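Long-range contacts in BH2331 protein (Bacillus halodurans, PDB 1VL5), which probably transfers methyl groups from S-adenosylmethionine to a still unidentified acceptor, as other members of the methyltransferase superfamily do: residues 37-42 with 104-109; 112-117 with 139-144; 118-123 with 174-179; 185-190 with 245-250. All blocks are in the same frame, centred on the assembly; numbering follows the deposited sequence.

Interaction 1: 37-42 with 104-109; sequences GNEEVL and FHIVTC
The backbone of Glu40 is bonded to both the ring and the amide of His105. Glu40 N donates to His105 ND1 (3.0 Å) in an almost straight bond, although the donor stands 28° out of the ring plane. In return His105 N reaches Glu40 O at 2.9 Å, and Ile106 N adds a weak bond to the same carbonyl. Further along, Leu42 N binds Ile106 O, and Leu42 O receives Thr108 N. This ladder pairs parallel strands 40-44 and 104-110, neighbours in the central sheet of a Rossmann-like methyltransferase fold. Among the apolar contacts, Phe104 has CG anti to its carbonyl carbon (chi1 -61°), which swings the ring to Leu42, whose CB sits over its middle, 3.6 Å from the Phe104 centroid, a CH-pi contact. Glu40 CG lies 3.8 Å from Phe104 CD1, while its carboxylate goes on to a salt bridge with Arg103. A serine in place of Phe104 would probably leave Leu42 CB without its aromatic cover and open a gap beside Val129. Val41 and Ile106 project together from one face of the sheet. Glu39 lays its CG against CB of His105, and its carboxylate turns back to Gly37 N and Lys36 N.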
# COMPACT_ATOMS: atom_id res chain seq x y z
N GLY A 37 2.19 -4.39 -22.78
CA GLY A 37 1.41 -5.51 -23.21
C GLY A 37 2.17 -6.83 -23.10
O GLY A 37 1.58 -7.87 -23.14
N ASN A 38 3.48 -6.79 -22.88
CA ASN A 38 4.25 -8.03 -22.83
C ASN A 38 4.61 -8.47 -21.40
O ASN A 38 5.36 -9.40 -21.21
CB ASN A 38 5.57 -7.85 -23.58
CG ASN A 38 6.46 -6.82 -22.93
OD1 ASN A 38 6.00 -5.86 -22.34
ND2 ASN A 38 7.76 -7.01 -23.05
N GLU A 39 4.14 -7.76 -20.40
CA GLU A 39 4.76 -7.89 -19.08
C GLU A 39 4.31 -9.13 -18.31
O GLU A 39 3.16 -9.58 -18.39
CB GLU A 39 4.46 -6.65 -18.25
CG GLU A 39 5.18 -5.39 -18.73
CD GLU A 39 4.33 -4.53 -19.65
OE1 GLU A 39 3.28 -5.00 -20.11
OE2 GLU A 39 4.70 -3.37 -19.89
N GLU A 40 5.24 -9.67 -17.56
CA GLU A 40 4.92 -10.53 -16.47
C GLU A 40 5.02 -9.73 -15.17
O GLU A 40 6.07 -9.17 -14.85
CB GLU A 40 5.85 -11.71 -16.45
CG GLU A 40 5.36 -12.78 -15.46
CD GLU A 40 5.88 -14.13 -15.82
OE1 GLU A 40 5.92 -14.42 -17.06
OE2 GLU A 40 6.24 -14.87 -14.88
N VAL A 41 3.91 -9.69 -14.44
CA VAL A 41 3.69 -8.84 -13.29
C VAL A 41 3.56 -9.69 -12.04
O VAL A 41 2.84 -10.67 -12.05
CB VAL A 41 2.42 -8.04 -13.48
CG1 VAL A 41 2.15 -7.10 -12.25
CG2 VAL A 41 2.46 -7.26 -14.76
N LEU A 42 4.26 -9.31 -10.95
CA LEU A 42 4.04 -9.87 -9.66
C LEU A 42 3.31 -8.85 -8.76
O LEU A 42 3.84 -7.75 -8.47
CB LEU A 42 5.40 -10.24 -9.04
CG LEU A 42 5.44 -10.67 -7.58
CD1 LEU A 42 4.79 -11.98 -7.53
CD2 LEU A 42 6.87 -10.71 -7.00
N PHE A 104 10.42 -10.94 -13.35
CA PHE A 104 9.29 -10.05 -13.63
C PHE A 104 9.66 -8.77 -14.33
O PHE A 104 10.68 -8.17 -14.05
CB PHE A 104 8.56 -9.76 -12.28
CG PHE A 104 8.00 -11.01 -11.65
CD1 PHE A 104 6.86 -11.62 -12.19
CD2 PHE A 104 8.68 -11.67 -10.64
CE1 PHE A 104 6.37 -12.78 -11.65
CE2 PHE A 104 8.18 -12.87 -10.09
CZ PHE A 104 7.01 -13.42 -10.63
N HIS A 105 8.78 -8.28 -15.24
CA HIS A 105 8.93 -6.91 -15.73
C HIS A 105 8.44 -5.87 -14.73
O HIS A 105 8.99 -4.75 -14.67
CB HIS A 105 8.19 -6.75 -17.04
CG HIS A 105 8.60 -7.74 -18.08
ND1 HIS A 105 8.05 -9.00 -18.17
CD2 HIS A 105 9.52 -7.66 -19.07
CE1 HIS A 105 8.58 -9.64 -19.20
NE2 HIS A 105 9.48 -8.85 -19.76
N ILE A 106 7.42 -6.23 -13.95
CA ILE A 106 6.79 -5.32 -13.00
C ILE A 106 6.55 -6.01 -11.67
O ILE A 106 6.14 -7.13 -11.64
CB ILE A 106 5.43 -4.76 -13.56
CG1 ILE A 106 5.64 -4.01 -14.87
CG2 ILE A 106 4.78 -3.84 -12.51
CD1 ILE A 106 4.37 -3.55 -15.55
N VAL A 107 6.85 -5.32 -10.57
CA VAL A 107 6.37 -5.74 -9.27
C VAL A 107 5.45 -4.64 -8.81
O VAL A 107 5.84 -3.47 -8.81
CB VAL A 107 7.51 -5.96 -8.25
CG1 VAL A 107 6.95 -6.32 -6.89
CG2 VAL A 107 8.42 -7.05 -8.69
N THR A 108 4.24 -5.00 -8.42
CA THR A 108 3.31 -4.08 -7.81
C THR A 108 3.04 -4.41 -6.35
O THR A 108 3.05 -5.59 -5.95
CB THR A 108 1.93 -4.01 -8.54
OG1 THR A 108 1.40 -5.33 -8.83
CG2 THR A 108 2.05 -3.27 -9.78
N CYS A 109 2.77 -3.39 -5.56
CA CYS A 109 2.42 -3.56 -4.16
C CYS A 109 1.63 -2.34 -3.68
O CYS A 109 2.17 -1.25 -3.62
CB CYS A 109 3.68 -3.70 -3.31
SG CYS A 109 3.30 -4.18 -1.63

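Interaction 2: 112-117 with 139-144; sequences AAHHFP and VDNSAP
His114 and Asp140 meet as two flat groups turned only 22° from one another, the carboxylate lying at the edge of the imidazole near the ring plane. Also within the loop, the neighbouring His115 ring carries CD2 of His114 over the centre of one face, and the Phe116 ring has the backbone of Ala112 and Ala113 against one of its faces. The amide of Asn141 approaches the His114 ring obliquely, its ND2 4.0 Å from His114 CE1.

The join itself is a hydrogen bond from His114 ND1 to Asp140 OD1, 2.7 Å long and bent little from a straight line at 165°. It uses the syn lone pair of OD1, on the side of the other carboxylate oxygen. The His114 CG sits between its own backbone N and carbonyl carbon (chi1 71°), which swings the ring toward the aspartate and brings CB within 3.3 Å of Asp140 OD2. That second oxygen also lies 2.9 Å from the backbone N of His114 and touches CB of Ala113. A water bridges the two segments as well, accepting from Ala113 N at 2.9 Å and donating to Val139 O at 2.7 Å.

The contact joins the short 3-10 turn 113-115, after strand 104-110, to the C-terminal part of strand 134-142. In Rossmann-like methyltransferases the C-terminal ends of the parallel strands border the cofactor site, so this contact probably lies near it. Because ND1 acts as donor to an acidic oxygen, the bond fixes the rotation of the imidazole and leaves NE2 directed away from the carboxylate.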
# COMPACT_ATOMS: atom_id res chain seq x y z
N ALA A 112 -0.29 -2.17 1.27
CA ALA A 112 0.06 -3.40 1.94
C ALA A 112 1.35 -3.29 2.69
O ALA A 112 1.54 -4.00 3.66
CB ALA A 112 0.11 -4.62 0.89
N ALA A 113 2.27 -2.45 2.24
CA ALA A 113 3.62 -2.47 2.78
C ALA A 113 3.68 -2.03 4.25
O ALA A 113 4.60 -2.42 5.03
CB ALA A 113 4.55 -1.60 1.92
N HIS A 114 2.72 -1.20 4.63
CA HIS A 114 2.62 -0.78 6.01
C HIS A 114 2.29 -1.93 7.00
O HIS A 114 2.40 -1.75 8.20
CB HIS A 114 1.61 0.38 6.13
CG HIS A 114 0.19 -0.02 5.91
ND1 HIS A 114 -0.42 0.05 4.68
CD2 HIS A 114 -0.74 -0.50 6.76
CE1 HIS A 114 -1.66 -0.39 4.79
NE2 HIS A 114 -1.88 -0.72 6.04
N HIS A 115 1.93 -3.11 6.51
CA HIS A 115 1.80 -4.32 7.34
C HIS A 115 3.09 -5.17 7.47
O HIS A 115 3.24 -6.00 8.39
CB HIS A 115 0.72 -5.21 6.74
CG HIS A 115 -0.66 -4.63 6.83
ND1 HIS A 115 -1.31 -4.46 8.03
CD2 HIS A 115 -1.52 -4.21 5.88
CE1 HIS A 115 -2.51 -3.96 7.82
NE2 HIS A 115 -2.66 -3.80 6.52
N PHE A 116 4.01 -4.99 6.54
CA PHE A 116 5.24 -5.76 6.52
C PHE A 116 6.12 -5.45 7.70
O PHE A 116 6.40 -4.28 7.97
CB PHE A 116 6.04 -5.41 5.25
CG PHE A 116 5.35 -5.71 3.94
CD1 PHE A 116 4.17 -6.43 3.88
CD2 PHE A 116 5.91 -5.23 2.75
CE1 PHE A 116 3.58 -6.68 2.63
CE2 PHE A 116 5.31 -5.45 1.51
CZ PHE A 116 4.18 -6.19 1.45
N PRO A 117 6.56 -6.47 8.43
CA PRO A 117 7.42 -6.20 9.56
C PRO A 117 8.84 -5.76 9.17
O PRO A 117 9.51 -5.06 9.91
CB PRO A 117 7.39 -7.53 10.35
CG PRO A 117 7.05 -8.55 9.40
CD PRO A 117 6.25 -7.91 8.31
N VAL A 139 2.48 1.66 -3.76
CA VAL A 139 1.44 2.56 -3.32
C VAL A 139 1.16 2.25 -1.85
O VAL A 139 1.02 1.07 -1.48
CB VAL A 139 0.12 2.41 -4.12
CG1 VAL A 139 -1.01 3.21 -3.45
CG2 VAL A 139 0.28 2.91 -5.53
N ASP A 140 1.19 3.28 -1.02
CA ASP A 140 0.91 3.14 0.38
C ASP A 140 0.61 4.48 1.01
O ASP A 140 0.94 5.53 0.47
CB ASP A 140 2.11 2.49 1.11
CG ASP A 140 1.67 1.61 2.31
OD1 ASP A 140 0.47 1.31 2.45
OD2 ASP A 140 2.55 1.27 3.12
N ASN A 141 0.08 4.42 2.22
CA ASN A 141 -0.04 5.60 3.07
C ASN A 141 1.29 5.95 3.60
O ASN A 141 2.13 5.07 3.80
CB ASN A 141 -0.95 5.33 4.24
CG ASN A 141 -2.23 4.70 3.81
OD1 ASN A 141 -2.99 5.28 3.01
ND2 ASN A 141 -2.48 3.48 4.30
N SER A 142 1.49 7.25 3.82
CA SER A 142 2.77 7.82 4.17
C SER A 142 2.64 8.70 5.39
O SER A 142 1.62 9.24 5.64
CB SER A 142 3.40 8.57 2.98
OG SER A 142 2.48 9.46 2.38
N ALA A 143 3.73 8.78 6.16
CA ALA A 143 3.81 9.61 7.35
C ALA A 143 4.53 10.92 7.05
O ALA A 143 5.40 10.94 6.18
CB ALA A 143 4.58 8.84 8.45
N PRO A 144 4.14 12.01 7.73
CA PRO A 144 4.86 13.28 7.65
C PRO A 144 6.33 13.15 7.99
O PRO A 144 6.78 12.27 8.76
CB PRO A 144 4.17 14.14 8.71
CG PRO A 144 2.83 13.62 8.79
CD PRO A 144 2.94 12.13 8.56
O HOH W 1 1.99 -1.26 -0.43

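Interaction 3: 118-123 with 174-179; sequences NPASFV and LKMLEE
Met176, a selenomethionine in this crystal, places its CG anti to its own carbonyl carbon (chi1 -74°) and then runs extended until it bends at the last torsion (chi3 -88°), a path that carries SE across to the first turn of the facing helix. Val123 has CG1 anti to its backbone N, and this methyl is sent toward the same neighbour. The two helices, 119-129 and 170-180, pack on one side of the central sheet of the Rossmann-like methyltransferase fold. Their short segments cross at -43° with axes 9.6 Å apart at closest approach.

No hydrogen bond spans the gap, and the contact is made by a few apolar groups. Met176 makes most of the contact: its SE lies alongside the start of the opposite helix, 4.0 Å from CG of Pro119 and 4.3 Å from CB of Ala120. The chains of Pro119 and Met176 cross at a slant, and Trp168 touches both from the adjoining loop. One turn on, Val123 lies against the backbone of Met176, with CG1 3.9 Å from the carbonyl O of Met176 and CG2 4.5 Å from Met176 CB.

Leu177 begins by pointing away from the opposite helix, yet its end returns, so that CD2 comes 4.3 Å from Val123 CG1. The leucine also leans on Leu136, Met247 and Ala249, tying the helix pair to strands 134-142 and 236-250, while Trp173, Ala180 and Phe182 touch Val123. The nearest approach of the selenium is to the backbone: SE of Met176 stands 3.7 Å from the amide N of Ala120.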
# COMPACT_ATOMS: atom_id res chain seq x y z
N ASN A 118 9.31 -6.17 8.00
CA ASN A 118 10.65 -5.81 7.53
C ASN A 118 10.64 -5.36 6.09
O ASN A 118 11.12 -6.06 5.21
CB ASN A 118 11.56 -7.01 7.65
CG ASN A 118 11.63 -7.54 9.06
OD1 ASN A 118 12.26 -6.93 9.93
ND2 ASN A 118 11.03 -8.72 9.28
N PRO A 119 10.08 -4.17 5.83
CA PRO A 119 9.86 -3.81 4.46
C PRO A 119 11.11 -3.59 3.61
O PRO A 119 11.07 -3.79 2.41
CB PRO A 119 9.02 -2.53 4.57
CG PRO A 119 9.45 -1.92 5.80
CD PRO A 119 9.63 -3.11 6.74
N ALA A 120 12.24 -3.22 4.21
CA ALA A 120 13.51 -3.25 3.46
C ALA A 120 13.78 -4.62 2.76
O ALA A 120 14.38 -4.65 1.69
CB ALA A 120 14.67 -2.88 4.36
N SER A 121 13.42 -5.74 3.38
CA SER A 121 13.62 -7.04 2.73
C SER A 121 12.71 -7.25 1.59
O SER A 121 13.08 -7.95 0.64
CB SER A 121 13.48 -8.22 3.71
OG SER A 121 14.26 -7.99 4.85
N PHE A 122 11.49 -6.73 1.69
CA PHE A 122 10.59 -6.78 0.56
C PHE A 122 11.20 -5.96 -0.61
O PHE A 122 11.22 -6.40 -1.74
CB PHE A 122 9.17 -6.29 0.92
CG PHE A 122 8.50 -5.55 -0.18
CD1 PHE A 122 7.96 -6.23 -1.25
CD2 PHE A 122 8.36 -4.17 -0.12
CE1 PHE A 122 7.35 -5.56 -2.24
CE2 PHE A 122 7.73 -3.49 -1.16
CZ PHE A 122 7.24 -4.19 -2.20
N VAL A 123 11.74 -4.78 -0.31
CA VAL A 123 12.29 -3.95 -1.35
C VAL A 123 13.45 -4.65 -2.05
O VAL A 123 13.53 -4.60 -3.24
CB VAL A 123 12.75 -2.59 -0.83
CG1 VAL A 123 13.29 -1.80 -1.98
CG2 VAL A 123 11.56 -1.83 -0.21
N LEU A 174 12.50 6.74 0.08
CA LEU A 174 13.60 7.12 -0.77
C LEU A 174 14.90 6.44 -0.38
O LEU A 174 15.66 5.98 -1.27
CB LEU A 174 13.85 8.63 -0.72
CG LEU A 174 12.79 9.62 -1.21
CD1 LEU A 174 13.33 11.04 -0.99
CD2 LEU A 174 12.43 9.39 -2.63
N LYS A 175 15.20 6.43 0.91
CA LYS A 175 16.39 5.71 1.42
C LYS A 175 16.32 4.19 1.17
O LYS A 175 17.28 3.58 0.68
CB LYS A 175 16.59 6.02 2.89
CG LYS A 175 17.04 7.46 3.12
CD LYS A 175 17.12 7.96 4.56
CE LYS A 175 17.69 9.44 4.63
NZ LYS A 175 18.96 9.87 3.75
N MSE A 176 15.20 3.55 1.50
CA MSE A 176 15.04 2.12 1.19
C MSE A 176 15.21 1.79 -0.28
O MSE A 176 15.83 0.79 -0.62
CB MSE A 176 13.69 1.58 1.71
CG MSE A 176 13.72 1.41 3.23
SE MSE A 176 12.10 0.50 3.93
CE MSE A 176 10.99 2.13 4.14
N LEU A 177 14.67 2.62 -1.17
CA LEU A 177 14.78 2.35 -2.60
C LEU A 177 16.20 2.49 -3.05
O LEU A 177 16.74 1.62 -3.71
CB LEU A 177 13.88 3.28 -3.40
CG LEU A 177 12.37 3.05 -3.29
CD1 LEU A 177 11.68 4.25 -3.90
CD2 LEU A 177 11.90 1.75 -3.99
N GLU A 178 16.85 3.57 -2.67
CA GLU A 178 18.24 3.74 -3.11
C GLU A 178 19.12 2.62 -2.55
O GLU A 178 19.97 2.07 -3.26
CB GLU A 178 18.78 5.09 -2.70
CG GLU A 178 20.18 5.42 -3.29
CD GLU A 178 20.70 6.75 -2.81
OE1 GLU A 178 20.05 7.78 -3.11
OE2 GLU A 178 21.78 6.75 -2.17
N GLU A 179 18.95 2.32 -1.28
CA GLU A 179 19.79 1.30 -0.63
C GLU A 179 19.70 -0.03 -1.34
O GLU A 179 20.69 -0.75 -1.39
CB GLU A 179 19.46 1.12 0.84
CG GLU A 179 20.02 2.31 1.67
CD GLU A 179 19.53 2.39 3.11
OE1 GLU A 179 19.10 1.35 3.63
OE2 GLU A 179 19.54 3.51 3.71

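Interaction 4: 185-190 with 245-250; sequences EELHCF and ILMKAR
Arg250 holds Glu185 side-on in a salt bridge, one nitrogen to each oxygen. NE reaches Glu185 OE2 at 3.0 Å, nearly straight but 49° out of the carboxylate plane, and NH2 reaches Glu185 OE1 at 3.1 Å. Bends at chi2 and chi3 of Arg250 (71° and 56°) fold both nitrogens back to the glutamate. NH1 binds the carbonyl of Gly133. A leucine in place of Arg250 would probably leave the Glu185 carboxylate without its charged mate. Lys248 O accepts both Glu185 N and Glu186 N, so two residues face one: a classic beta bulge in the antiparallel pairing of strands 183-195 and 236-250, which extends the parallel methyltransferase sheet. Past the bulge, His188 and Leu246 exchange a pair of backbone bonds. On their face of the sheet, His188 NE2 donates to Glu186 OE1 at 2.7 Å, the acceptor lying in the imidazole plane. Lys248 runs beside Glu186 with CD 3.7 Å from OE2, then turns its NZ to Gln135 and the carbonyl of Ile32. On the opposite face, Leu187 CD1 lies 3.6 Å from Met247 CG and also touches Ile245 CG2, which meets Cys189 SG as well.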
# COMPACT_ATOMS: atom_id res chain seq x y z
N GLU A 185 11.90 7.06 -10.44
CA GLU A 185 11.54 7.86 -11.61
C GLU A 185 10.47 8.88 -11.23
O GLU A 185 10.60 10.01 -11.62
CB GLU A 185 11.05 6.95 -12.74
CG GLU A 185 12.20 6.14 -13.33
CD GLU A 185 11.89 5.36 -14.55
OE1 GLU A 185 10.69 5.21 -14.90
OE2 GLU A 185 12.89 4.90 -15.17
N GLU A 186 9.43 8.48 -10.50
CA GLU A 186 8.30 9.32 -10.19
C GLU A 186 7.75 9.00 -8.81
O GLU A 186 7.62 7.83 -8.44
CB GLU A 186 7.12 9.14 -11.19
CG GLU A 186 7.49 9.33 -12.62
CD GLU A 186 6.30 9.16 -13.55
OE1 GLU A 186 5.23 9.73 -13.21
OE2 GLU A 186 6.46 8.50 -14.62
N LEU A 187 7.44 10.06 -8.09
CA LEU A 187 6.77 10.03 -6.78
C LEU A 187 5.56 10.97 -6.87
O LEU A 187 5.71 12.13 -7.17
CB LEU A 187 7.76 10.41 -5.65
CG LEU A 187 7.13 10.87 -4.32
CD1 LEU A 187 6.33 9.79 -3.72
CD2 LEU A 187 8.16 11.36 -3.27
N HIS A 188 4.34 10.44 -6.71
CA HIS A 188 3.09 11.22 -6.73
C HIS A 188 2.48 11.12 -5.34
O HIS A 188 2.46 10.02 -4.75
CB HIS A 188 2.14 10.62 -7.78
CG HIS A 188 2.69 10.68 -9.18
ND1 HIS A 188 2.34 11.67 -10.07
CD2 HIS A 188 3.59 9.89 -9.83
CE1 HIS A 188 2.99 11.48 -11.21
NE2 HIS A 188 3.74 10.40 -11.09
N CYS A 189 2.07 12.25 -4.78
CA CYS A 189 1.50 12.31 -3.42
C CYS A 189 0.08 12.68 -3.51
O CYS A 189 -0.27 13.49 -4.35
CB CYS A 189 2.20 13.35 -2.59
SG CYS A 189 3.91 13.13 -2.56
N PHE A 190 -0.75 12.10 -2.65
CA PHE A 190 -2.18 12.37 -2.63
C PHE A 190 -2.65 12.53 -1.21
O PHE A 190 -2.01 12.09 -0.31
CB PHE A 190 -2.93 11.19 -3.20
CG PHE A 190 -2.44 10.77 -4.56
CD1 PHE A 190 -1.37 9.94 -4.69
CD2 PHE A 190 -3.05 11.25 -5.70
CE1 PHE A 190 -0.92 9.56 -5.94
CE2 PHE A 190 -2.58 10.91 -6.95
CZ PHE A 190 -1.54 10.04 -7.05
N ILE A 245 1.09 7.80 -1.19
CA ILE A 245 2.00 7.93 -2.30
C ILE A 245 1.93 6.80 -3.30
O ILE A 245 1.49 5.68 -2.99
CB ILE A 245 3.47 8.05 -1.80
CG1 ILE A 245 3.81 6.87 -0.91
CG2 ILE A 245 3.64 9.40 -0.99
CD1 ILE A 245 5.21 6.92 -0.34
N LEU A 246 2.43 7.12 -4.48
CA LEU A 246 2.64 6.19 -5.57
C LEU A 246 4.04 6.46 -6.11
O LEU A 246 4.31 7.57 -6.61
CB LEU A 246 1.58 6.45 -6.66
CG LEU A 246 1.33 5.63 -7.94
CD1 LEU A 246 0.31 6.38 -8.75
CD2 LEU A 246 2.51 5.47 -8.77
N MSE A 247 4.89 5.43 -6.02
CA MSE A 247 6.24 5.46 -6.57
C MSE A 247 6.45 4.47 -7.73
O MSE A 247 5.94 3.34 -7.70
CB MSE A 247 7.24 5.26 -5.43
CG MSE A 247 7.15 6.30 -4.38
SE MSE A 247 8.22 5.77 -2.78
CE MSE A 247 7.00 4.45 -2.24
N LYS A 248 7.11 4.96 -8.78
CA LYS A 248 7.58 4.19 -9.91
C LYS A 248 9.10 4.26 -9.81
O LYS A 248 9.67 5.36 -9.97
CB LYS A 248 7.11 4.84 -11.23
CG LYS A 248 7.47 4.10 -12.52
CD LYS A 248 7.11 4.94 -13.76
CE LYS A 248 7.40 4.24 -15.02
NZ LYS A 248 6.33 3.29 -15.45
N ALA A 249 9.72 3.13 -9.51
CA ALA A 249 11.17 3.03 -9.34
C ALA A 249 11.71 2.00 -10.34
O ALA A 249 11.13 0.96 -10.53
CB ALA A 249 11.51 2.60 -7.91
N ARG A 250 12.81 2.34 -11.02
CA ARG A 250 13.43 1.48 -12.02
C ARG A 250 14.58 0.65 -11.47
O ARG A 250 15.42 1.15 -10.72
CB ARG A 250 13.94 2.38 -13.15
CG ARG A 250 14.44 1.71 -14.40
CD ARG A 250 13.31 1.08 -15.21
NE ARG A 250 12.26 2.01 -15.57
CZ ARG A 250 11.12 1.64 -16.12
NH1 ARG A 250 10.91 0.36 -16.40
NH2 ARG A 250 10.20 2.54 -16.44

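In the fold
From the N terminus, interaction 1 closes the first long loop, bringing strand 104-110 back beside strand 40-44 after the chain has passed through two further strands. Interaction 2 opens just beyond it, and its segments alternate with those of interaction 3, so these two cross: 118-123 departs before 139-144 is reached and finds 174-179 later. Interaction 4 follows in series, pairing 185-190 with the final strand. Strand 134-142 unites the sheet, bonded to strand 104-110 through Cys109 and Val139 and to the last strand through Asp140 and Ile245. Phe116 against Phe122 joins interactions 2 and 3, while Leu177 rests on Met247 between interactions 3 and 4.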